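Local coordinates for ABC transporter, periplasmic substrate-binding protein (Thermotoga maritima, PDB 2HPG) that probably binds a solute in the periplasm and hands it to a tripartite ATP-independent (TRAP) transporter, at residues Phe92-Met96 with Gly97-Pro101; Ile150-Pro153 with Glu154-Asn157; Ile188-Ala191 with Val192-Ala196. All coordinates share one frame; numbering follows the deposited sequence. Where two conformers were deposited one is given.

Contact 1 of 3, residues Phe92-Met96 with Gly97-Pro101; sequences FIDFM and GAKTP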
# COMPACT_ATOMS: atom_id res chain seq x y z
N PHE A 92 8.17 -6.86 5.60
CA PHE A 92 7.53 -6.51 6.88
C PHE A 92 6.45 -7.51 7.32
O PHE A 92 6.47 -7.99 8.45
CB PHE A 92 6.95 -5.06 6.86
CG PHE A 92 6.10 -4.75 8.08
CD1 PHE A 92 6.70 -4.37 9.28
CD2 PHE A 92 4.72 -4.89 8.03
CE1 PHE A 92 5.93 -4.12 10.42
CE2 PHE A 92 3.94 -4.67 9.16
CZ PHE A 92 4.54 -4.26 10.36
N ILE A 93 5.46 -7.80 6.48
CA ILE A 93 4.35 -8.65 6.95
C ILE A 93 4.86 -10.08 7.24
O ILE A 93 4.29 -10.80 8.07
CB ILE A 93 3.12 -8.67 5.99
CG1 ILE A 93 1.83 -8.87 6.78
CG2 ILE A 93 3.25 -9.75 4.95
CD1 ILE A 93 1.35 -7.61 7.51
N ASP A 94 5.95 -10.47 6.58
CA ASP A 94 6.53 -11.80 6.81
C ASP A 94 7.30 -11.86 8.11
O ASP A 94 7.19 -12.82 8.85
CB ASP A 94 7.44 -12.23 5.66
CG ASP A 94 6.66 -12.80 4.50
OD1 ASP A 94 6.56 -14.04 4.40
OD2 ASP A 94 6.12 -12.01 3.71
N PHE A 95 8.07 -10.82 8.38
CA PHE A 95 8.72 -10.65 9.68
C PHE A 95 7.70 -10.58 10.81
O PHE A 95 8.01 -10.99 11.93
CB PHE A 95 9.60 -9.42 9.70
CG PHE A 95 10.75 -9.47 8.73
CD1 PHE A 95 11.48 -10.63 8.55
CD2 PHE A 95 11.16 -8.33 8.06
CE1 PHE A 95 12.57 -10.66 7.69
CE2 PHE A 95 12.22 -8.36 7.19
CZ PHE A 95 12.93 -9.52 7.00
N MSE A 96 6.50 -10.09 10.55
CA MSE A 96 5.47 -10.07 11.59
C MSE A 96 4.78 -11.43 11.73
O MSE A 96 3.94 -11.61 12.63
CB MSE A 96 4.44 -8.96 11.33
CG MSE A 96 5.03 -7.55 11.27
SE MSE A 96 5.97 -6.98 12.89
CE MSE A 96 4.52 -7.25 14.19
N GLY A 97 5.12 -12.38 10.85
CA GLY A 97 4.65 -13.76 10.95
C GLY A 97 3.48 -14.16 10.07
O GLY A 97 2.98 -15.28 10.17
N ALA A 98 3.02 -13.24 9.23
CA ALA A 98 1.87 -13.51 8.36
C ALA A 98 2.36 -14.29 7.16
O ALA A 98 3.35 -13.91 6.53
CB ALA A 98 1.23 -12.22 7.92
N LYS A 99 1.69 -15.40 6.89
CA LYS A 99 2.04 -16.25 5.75
C LYS A 99 0.85 -16.59 4.86
O LYS A 99 1.02 -17.34 3.91
CB LYS A 99 2.70 -17.55 6.23
CG LYS A 99 3.99 -17.36 6.97
CD LYS A 99 5.14 -17.03 6.04
CE LYS A 99 6.20 -16.25 6.75
NZ LYS A 99 7.42 -16.15 5.93
N THR A 100 -0.34 -16.09 5.18
CA THR A 100 -1.54 -16.23 4.33
C THR A 100 -2.30 -14.91 4.35
O THR A 100 -2.06 -14.09 5.22
CB THR A 100 -2.47 -17.31 4.83
OG1 THR A 100 -3.11 -16.88 6.04
CG2 THR A 100 -1.68 -18.60 5.09
N PRO A 101 -3.21 -14.68 3.39
CA PRO A 101 -4.08 -13.48 3.42
C PRO A 101 -4.80 -13.24 4.76
O PRO A 101 -4.68 -12.17 5.33
CB PRO A 101 -5.07 -13.74 2.27
CG PRO A 101 -4.23 -14.54 1.28
CD PRO A 101 -3.43 -15.47 2.16
O HOH W 1 3.57 -12.86 3.88
O HOH W 2 8.85 -14.86 7.54

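Contact 2 of 3, residues Ile150-Pro153 with Glu154-Asn157; sequences IRKP and EDLN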
# COMPACT_ATOMS: atom_id res chain seq x y z
N ILE A 150 14.41 -14.13 -11.66
CA ILE A 150 15.02 -13.70 -10.40
C ILE A 150 14.72 -14.80 -9.37
O ILE A 150 13.57 -15.00 -8.98
CB ILE A 150 14.45 -12.32 -9.92
CG1 ILE A 150 14.65 -11.23 -10.99
CG2 ILE A 150 15.02 -11.93 -8.53
CD1 ILE A 150 16.09 -11.02 -11.49
N ARG A 151 15.75 -15.54 -8.98
CA ARG A 151 15.63 -16.63 -8.01
C ARG A 151 16.43 -16.40 -6.73
O ARG A 151 16.14 -17.03 -5.71
CB ARG A 151 16.11 -17.93 -8.62
CG ARG A 151 15.35 -18.35 -9.87
CD ARG A 151 15.73 -19.73 -10.31
NE ARG A 151 14.91 -20.16 -11.44
CZ ARG A 151 15.16 -19.87 -12.71
NH1 ARG A 151 16.21 -19.14 -13.06
NH2 ARG A 151 14.35 -20.33 -13.65
N LYS A 152 17.44 -15.55 -6.80
CA LYS A 152 18.31 -15.18 -5.67
C LYS A 152 18.73 -13.71 -5.83
O LYS A 152 18.67 -13.16 -6.92
CB LYS A 152 19.57 -16.06 -5.68
CG LYS A 152 20.36 -15.93 -6.97
CD LYS A 152 21.52 -16.91 -7.04
CE LYS A 152 22.06 -17.01 -8.46
NZ LYS A 152 23.55 -17.04 -8.39
N PRO A 153 19.13 -13.05 -4.73
CA PRO A 153 19.54 -11.64 -4.78
C PRO A 153 20.53 -11.29 -5.89
O PRO A 153 20.41 -10.25 -6.51
CB PRO A 153 20.16 -11.42 -3.40
CG PRO A 153 19.41 -12.32 -2.52
CD PRO A 153 19.15 -13.56 -3.34
N GLU A 154 21.51 -12.16 -6.13
CA GLU A 154 22.57 -11.88 -7.11
C GLU A 154 22.02 -11.62 -8.51
O GLU A 154 22.67 -10.93 -9.31
CB GLU A 154 23.57 -13.05 -7.14
CG GLU A 154 24.83 -12.80 -7.99
CD GLU A 154 24.63 -13.08 -9.50
OE1 GLU A 154 23.83 -14.00 -9.87
OE2 GLU A 154 25.27 -12.35 -10.31
N ASP A 155 20.85 -12.19 -8.81
CA ASP A 155 20.20 -12.06 -10.12
C ASP A 155 19.73 -10.64 -10.41
O ASP A 155 19.51 -10.29 -11.57
CB ASP A 155 18.99 -12.98 -10.21
CG ASP A 155 19.36 -14.44 -10.24
OD1 ASP A 155 20.47 -14.74 -10.67
OD2 ASP A 155 18.55 -15.29 -9.82
N LEU A 156 19.56 -9.83 -9.35
CA LEU A 156 19.19 -8.42 -9.49
C LEU A 156 20.37 -7.48 -9.73
O LEU A 156 20.17 -6.36 -10.21
CB LEU A 156 18.44 -7.96 -8.26
CG LEU A 156 17.06 -8.57 -8.03
CD1 LEU A 156 16.60 -8.26 -6.61
CD2 LEU A 156 16.04 -8.07 -9.11
N ASN A 157 21.59 -7.94 -9.43
CA ASN A 157 22.81 -7.12 -9.60
C ASN A 157 22.83 -6.42 -10.93
O ASN A 157 22.68 -7.05 -11.98
CB ASN A 157 24.08 -7.97 -9.48
CG ASN A 157 25.36 -7.13 -9.63
OD1 ASN A 157 26.16 -7.35 -10.54
ND2 ASN A 157 25.54 -6.17 -8.74

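Contact 3 of 3, residues Ile188-Ala191 with Val192-Ala196; sequences IYTA and VQTRA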
# COMPACT_ATOMS: atom_id res chain seq x y z
N ILE A 188 6.04 3.44 -17.11
CA ILE A 188 6.84 2.21 -16.96
C ILE A 188 6.98 1.50 -18.31
O ILE A 188 8.07 1.11 -18.71
CB ILE A 188 6.21 1.23 -15.91
CG1 ILE A 188 6.16 1.83 -14.50
CG2 ILE A 188 6.99 -0.08 -15.82
CD1 ILE A 188 5.29 0.98 -13.52
N TYR A 189 5.88 1.35 -19.04
CA TYR A 189 5.95 0.71 -20.35
C TYR A 189 6.98 1.41 -21.26
O TYR A 189 7.86 0.75 -21.83
CB TYR A 189 4.56 0.69 -21.01
CG TYR A 189 4.46 -0.21 -22.21
CD1 TYR A 189 3.75 -1.41 -22.17
CD2 TYR A 189 5.08 0.14 -23.40
CE1 TYR A 189 3.65 -2.22 -23.28
CE2 TYR A 189 5.00 -0.68 -24.51
CZ TYR A 189 4.28 -1.86 -24.45
OH TYR A 189 4.21 -2.66 -25.58
N THR A 190 6.88 2.74 -21.35
CA THR A 190 7.83 3.57 -22.14
C THR A 190 9.27 3.40 -21.67
O THR A 190 10.20 3.28 -22.48
CB THR A 190 7.49 5.06 -22.00
OG1 THR A 190 6.13 5.28 -22.36
CG2 THR A 190 8.39 5.92 -22.89
N ALA A 191 9.46 3.40 -20.35
CA ALA A 191 10.80 3.21 -19.79
C ALA A 191 11.41 1.85 -20.14
O ALA A 191 12.60 1.74 -20.38
CB ALA A 191 10.78 3.42 -18.28
N VAL A 192 10.58 0.81 -20.18
CA VAL A 192 11.03 -0.53 -20.58
C VAL A 192 11.29 -0.58 -22.10
O VAL A 192 12.36 -0.96 -22.54
CB VAL A 192 10.03 -1.64 -20.17
CG1 VAL A 192 10.55 -3.01 -20.59
CG2 VAL A 192 9.76 -1.61 -18.66
N GLN A 193 10.32 -0.16 -22.90
CA GLN A 193 10.50 -0.18 -24.37
C GLN A 193 11.71 0.65 -24.83
O GLN A 193 12.43 0.27 -25.75
CB GLN A 193 9.23 0.28 -25.10
CG GLN A 193 9.32 0.04 -26.62
CD GLN A 193 8.01 0.22 -27.36
OE1 GLN A 193 7.07 0.85 -26.86
NE2 GLN A 193 7.95 -0.30 -28.60
N THR A 194 11.95 1.80 -24.20
CA THR A 194 13.11 2.63 -24.56
C THR A 194 14.39 2.27 -23.79
O THR A 194 15.41 2.95 -23.92
CB THR A 194 12.79 4.11 -24.33
OG1 THR A 194 12.46 4.31 -22.95
CG2 THR A 194 11.63 4.56 -25.22
N ARG A 195 14.33 1.20 -22.99
CA ARG A 195 15.50 0.65 -22.28
C ARG A 195 16.09 1.58 -21.21
O ARG A 195 17.28 1.48 -20.90
CB ARG A 195 16.57 0.20 -23.29
CG ARG A 195 15.96 -0.54 -24.46
CD ARG A 195 16.84 -1.61 -25.05
NE ARG A 195 17.80 -1.08 -26.00
CZ ARG A 195 17.51 -0.61 -27.22
NH1 ARG A 195 16.25 -0.58 -27.66
NH2 ARG A 195 18.49 -0.16 -28.00
N ALA A 196 15.27 2.48 -20.66
CA ALA A 196 15.70 3.32 -19.54
C ALA A 196 15.71 2.53 -18.23
O ALA A 196 16.46 2.84 -17.31
CB ALA A 196 14.81 4.57 -19.43

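Contact 1 of 3, residues Phe92-Met96 with Gly97-Pro101
Asp94 and Lys99 sit either side of the turn that ends helix 92-95, their side chains crossing at about a right angle. From the root of the aspartate outward, Asp94 CB already lies 3.9 Å from Lys99 NZ. The next atom, CG, is set beside the backbone N and opposite the carbonyl carbon (chi1 -82°), and this swings the carboxylate over the turn. OD1 makes the salt bridge: Lys99 NZ stands 2.7 Å away and uses the anti lone pair of OD1, with Lys99 CE close behind. OD2 receives a hydrogen from water 1 at 2.7 Å, and the same water gives its other one to Ala98 O. Lys99 reaches this place from outside the helix by a bend at chi2 (-76°), and a second water accepts from Lys99 NZ and gives only a weak bond to Asp94 O.

Below the ion pair the backbone closes as a Schellman motif. Gly97, with positive phi, bonds from N to Asp94 O at 2.9 Å, the donor standing well above the carbonyl plane; Ala98 N reaches Ile93 O at 3.0 Å. A side chain at Gly97 would run into Met96 O. On the buried side, Ile93 CG1 meets Ala98 CB at 3.6 Å, and Ile93 also packs on Val107 and Leu108 of helix 101-112. Thr100 then caps that helix through OG1 to Glu103 N.

With an alanine in place of Asp94, Lys99 NZ would probably be left without its anion and free to swing away, and water 1 would lose one of its two anchors. Because the carboxylate is gripped at both oxygens, one by a cation and one by water, it is likely to stay ionised, while the ammonium group lies near the carbonyl end of a helix, where positive charge is expected to be welcome.

Contact 2 of 3, residues Ile150-Pro153 with Glu154-Asn157
Asp155 turns its CG beside its own backbone N (chi1 -69°), which carries the carboxylate back over Arg151 and Lys152. Lys152 places CG between its N and carbonyl carbon (chi1 58°), and its chain crosses the aspartate at about a right angle, CG lying 3.4 Å from Asp155 OD2. That single oxygen grips two backbone amides. Arg151 N comes in at 2.9 Å on the anti lone pair, in a nearly straight bond, whereas Lys152 N, at 3.2 Å, meets OD2 from above the carboxylate plane. In return Asp155 N bonds to Lys152 O at 3.0 Å. Lys152 and Asp155 are thus tied in both directions, side chain to amide and amide to carbonyl.

Leu156 N to Pro153 O and Asn157 N to Glu154 O continue the same i to i+3 pattern, winding the chain into a tight turn after the proline. At the surface Lys152 and Glu154 run side by side in one direction, and NZ makes only a weak salt bridge with OE1 at 3.4 Å. On the buried flank, Ile150 CD1 touches Asp155 CB at 3.7 Å and Leu156 CD2 at 3.8 Å; the isoleucine and leucine cross at about a right angle.

The turn lies on the connection from strand 130-146 to strand 160-162. Ile150 and Pro153 pack on Phe294 of helix 291-305, Leu156 rests on Ala178 just ahead of strand 179-181, and Ile150 N bonds to Ser220 OG of strand 218-234.

Contact 3 of 3, residues Ile188-Ala191 with Val192-Ala196
Tyr189 and Gln193 lie one helical turn apart and cross obliquely, the ring and amide planes 76° from each other. Gln193 extends from a CG placed anti to its backbone N (chi1 -171°), and this brings OE1 to the ring edge, in the ring plane and 3.5 Å from Tyr189 CE2. Beneath them Gln193 N bonds almost straight to Tyr189 O at 2.8 Å.

Thr194 turns its hydroxyl back onto the helix backbone instead. Its OG1 sits between N and the carbonyl carbon (chi1 59°) and donates to Thr190 O at 2.5 Å, while Thr194 N reaches that oxygen at 2.9 Å from the opposite face of the carbonyl plane. One carbonyl thus takes two donors from a single residue, which fixes the threonine's rotation.

Here the helix 188-193 stops in a Schellman motif: Arg195 takes positive phi, its N bonds to Val192 O, and Ala196 N makes a weak bond to Ala191 O at 2.8 Å. Ala196 CB points back and lies 4.3 Å from Ala191 CB. On the buried side Val192 CG2 stands just as far, 4.3 Å, from Ile188 CG2. Arg160 NH2 bonds to Arg195 O, and the tyrosine ring leans on Leu212 and Val215.

Overall arrangement
Following the chain from the N terminus, the three contacts come in series, each closing a short local turn; none nests within or crosses another. Contact 1 turns the chain from helix 92-95 toward helix 101-112. Contact 2 follows strand 130-146 and leads to strand 160-162, and contact 3 ends helix 188-193 ahead of strand 199-202, which pairs with both of those strands. Centres of contacts 1 and 2 are about 22 Å apart, those of 2 and 3 about 21 Å, and those of 1 and 3 about 33 Å. Helix 291-305 links the first two, since residues of both pack against it, while Arg160 ties the end of contact 3 to strand 160-162.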